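Local coordinates for probable zinc protease PqqL (Escherichia coli, PDB 6OFT), which is probably a periplasmic zinc metalloprotease of the M16 family, expected to cleave peptide bonds with one zinc ion per subunit, at residues Q191-P196 / A229-W234. Numbering follows the deposited sequence.
Sequences QRWYQP and AENRVW
A chi1 of -58° sets CG of W193 anti to the carbonyl carbon and beside the backbone N, which places the six-membered ring face-on to the methyl of A229. CB of A229 lies 4.0 Å from that ring's centroid and 20° off its normal, which meets the geometry of a CH-pi contact. R192 CG, anti to its own backbone N, lies over the same face, offset toward the rim, and touches A229 CB at 3.7 Å. The backbones are tied by one hydrogen bond, from A229 N to R192 O (3.0 Å, N-H...O angle 163°). This joins the C-terminal end of helix 183-193, which stops at W193, to the loop leading from helix 209-220 to strand 242-248, in the crystallised first half of PqqL and within the region matching the M16 inactive-domain family. The shortest approach to the indole is that of A229 O, 3.2 Å from W193 CZ3. At the far end of the indole, W193 CH2 meets E230 O near the ring plane at 3.4 Å, and CZ3 lies 3.5 Å from N231 OD1, which approaches obliquely and is hydrogen-bonded to T40. Replacing W193 by an alanine would probably leave the A229 methyl without its aromatic face and open a gap beside N231. R192 NH2 forms a salt bridge with E49.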
loop_
_atom_site.group_PDB
_atom_site.type_symbol
_atom_site.label_atom_id
_atom_site.label_comp_id
_atom_site.label_asym_id
_atom_site.label_seq_id
_atom_site.Cartn_x
_atom_site.Cartn_y
_atom_site.Cartn_z
ATOM N N GLN A 191 24.582 -2.034 8.349
ATOM C CA GLN A 191 25.639 -1.222 7.736
ATOM C C GLN A 191 25.607 -1.281 6.192
ATOM O O GLN A 191 26.002 -0.315 5.544
ATOM C CB GLN A 191 27.020 -1.558 8.318
ATOM C CG GLN A 191 27.089 -1.295 9.828
ATOM C CD GLN A 191 28.469 -1.351 10.439
ATOM O OE1 GLN A 191 28.881 -0.434 11.154
ATOM N NE2 GLN A 191 29.208 -2.428 10.204
ATOM N N ARG A 192 25.053 -2.359 5.619
ATOM C CA ARG A 192 24.896 -2.533 4.173
ATOM C C ARG A 192 23.845 -1.571 3.599
ATOM O O ARG A 192 24.067 -0.988 2.536
ATOM C CB ARG A 192 24.483 -3.994 3.852
ATOM C CG ARG A 192 24.315 -4.317 2.356
ATOM C CD ARG A 192 24.806 -5.711 1.952
ATOM N NE ARG A 192 24.189 -6.778 2.739
ATOM C CZ ARG A 192 24.858 -7.604 3.536
ATOM N NH1 ARG A 192 26.178 -7.519 3.634
ATOM N NH2 ARG A 192 24.213 -8.529 4.228
ATOM N N TRP A 193 22.690 -1.434 4.287
ATOM C CA TRP A 193 21.550 -0.672 3.786
ATOM C C TRP A 193 21.295 0.668 4.466
ATOM O O TRP A 193 20.675 1.537 3.843
ATOM C CB TRP A 193 20.287 -1.553 3.847
ATOM C CG TRP A 193 20.433 -2.830 3.067
ATOM C CD1 TRP A 193 20.630 -4.081 3.575
ATOM C CD2 TRP A 193 20.501 -2.960 1.639
ATOM N NE1 TRP A 193 20.769 -4.992 2.552
ATOM C CE2 TRP A 193 20.681 -4.335 1.352
ATOM C CE3 TRP A 193 20.397 -2.051 0.566
ATOM C CZ2 TRP A 193 20.772 -4.821 0.038
ATOM C CZ3 TRP A 193 20.454 -2.542 -0.732
ATOM C CH2 TRP A 193 20.640 -3.910 -0.985
ATOM N N TYR A 194 21.721 0.838 5.736
ATOM C CA TYR A 194 21.514 2.096 6.478
ATOM C C TYR A 194 22.676 3.053 6.278
ATOM O O TYR A 194 23.549 3.201 7.147
ATOM C CB TYR A 194 21.224 1.863 7.979
ATOM C CG TYR A 194 19.859 1.293 8.294
ATOM C CD1 TYR A 194 19.466 0.053 7.794
ATOM C CD2 TYR A 194 19.001 1.939 9.182
ATOM C CE1 TYR A 194 18.221 -0.493 8.107
ATOM C CE2 TYR A 194 17.776 1.379 9.546
ATOM C CZ TYR A 194 17.391 0.161 9.006
ATOM O OH TYR A 194 16.172 -0.376 9.331
ATOM N N GLN A 195 22.707 3.661 5.093
ATOM C CA GLN A 195 23.695 4.659 4.671
ATOM C C GLN A 195 22.916 5.841 4.086
ATOM O O GLN A 195 21.798 5.599 3.619
ATOM C CB GLN A 195 24.743 4.067 3.697
ATOM C CG GLN A 195 25.663 2.970 4.324
ATOM C CD GLN A 195 26.323 3.308 5.659
ATOM O OE1 GLN A 195 26.478 4.463 6.037
ATOM N NE2 GLN A 195 26.741 2.300 6.419
ATOM N N PRO A 196 23.421 7.110 4.191
ATOM C CA PRO A 196 22.601 8.281 3.816
ATOM C C PRO A 196 21.947 8.307 2.444
ATOM O O PRO A 196 20.822 8.771 2.371
ATOM C CB PRO A 196 23.571 9.461 3.979
ATOM C CG PRO A 196 24.472 9.025 5.043
ATOM C CD PRO A 196 24.691 7.550 4.806
ATOM N N ALA A 229 24.416 -0.404 -0.427
ATOM C CA ALA A 229 24.434 -1.355 -1.551
ATOM C C ALA A 229 23.260 -0.975 -2.465
ATOM O O ALA A 229 22.325 -0.316 -1.998
ATOM C CB ALA A 229 24.249 -2.778 -1.044
ATOM N N GLU A 230 23.306 -1.341 -3.754
ATOM C CA GLU A 230 22.198 -0.992 -4.642
ATOM C C GLU A 230 20.997 -1.899 -4.408
ATOM O O GLU A 230 21.164 -3.109 -4.241
ATOM C CB GLU A 230 22.620 -0.947 -6.129
ATOM C CG GLU A 230 23.084 -2.270 -6.724
ATOM C CD GLU A 230 23.184 -2.313 -8.239
ATOM O OE1 GLU A 230 22.740 -3.325 -8.829
ATOM O OE2 GLU A 230 23.708 -1.344 -8.835
ATOM N N ASN A 231 19.796 -1.314 -4.352
ATOM C CA ASN A 231 18.567 -2.091 -4.179
ATOM C C ASN A 231 18.297 -2.802 -5.488
ATOM O O ASN A 231 18.253 -2.152 -6.529
ATOM C CB ASN A 231 17.380 -1.197 -3.803
ATOM C CG ASN A 231 17.390 -0.765 -2.359
ATOM O OD1 ASN A 231 17.143 -1.560 -1.438
ATOM N ND2 ASN A 231 17.675 0.508 -2.131
ATOM N N ARG A 232 18.197 -4.136 -5.446
ATOM C CA ARG A 232 17.937 -4.937 -6.645
ATOM C C ARG A 232 16.452 -4.882 -6.971
ATOM O O ARG A 232 15.636 -4.592 -6.086
ATOM C CB ARG A 232 18.392 -6.385 -6.444
ATOM C CG ARG A 232 19.906 -6.556 -6.342
ATOM C CD ARG A 232 20.271 -7.860 -5.661
ATOM N NE ARG A 232 19.989 -9.030 -6.497
ATOM C CZ ARG A 232 20.051 -10.291 -6.076
ATOM N NH1 ARG A 232 20.374 -10.563 -4.816
ATOM N NH2 ARG A 232 19.781 -11.288 -6.908
ATOM N N VAL A 233 16.104 -5.111 -8.244
ATOM C CA VAL A 233 14.722 -5.107 -8.726
ATOM C C VAL A 233 14.482 -6.463 -9.389
ATOM O O VAL A 233 15.327 -6.925 -10.165
ATOM C CB VAL A 233 14.404 -3.892 -9.669
ATOM C CG1 VAL A 233 12.973 -3.938 -10.195
ATOM C CG2 VAL A 233 14.644 -2.559 -8.957
ATOM N N TRP A 234 13.377 -7.126 -9.023
ATOM C CA TRP A 234 12.976 -8.411 -9.592
ATOM C C TRP A 234 11.696 -8.205 -10.438
ATOM O O TRP A 234 10.596 -8.078 -9.875
ATOM C CB TRP A 234 12.758 -9.472 -8.501
ATOM C CG TRP A 234 14.013 -9.903 -7.800
ATOM C CD1 TRP A 234 14.802 -10.974 -8.110
ATOM C CD2 TRP A 234 14.635 -9.254 -6.679
ATOM N NE1 TRP A 234 15.868 -11.041 -7.242
ATOM C CE2 TRP A 234 15.787 -10.000 -6.350
ATOM C CE3 TRP A 234 14.307 -8.129 -5.896
ATOM C CZ2 TRP A 234 16.634 -9.639 -5.293
ATOM C CZ3 TRP A 234 15.130 -7.791 -4.832
ATOM C CH2 TRP A 234 16.260 -8.559 -4.520
#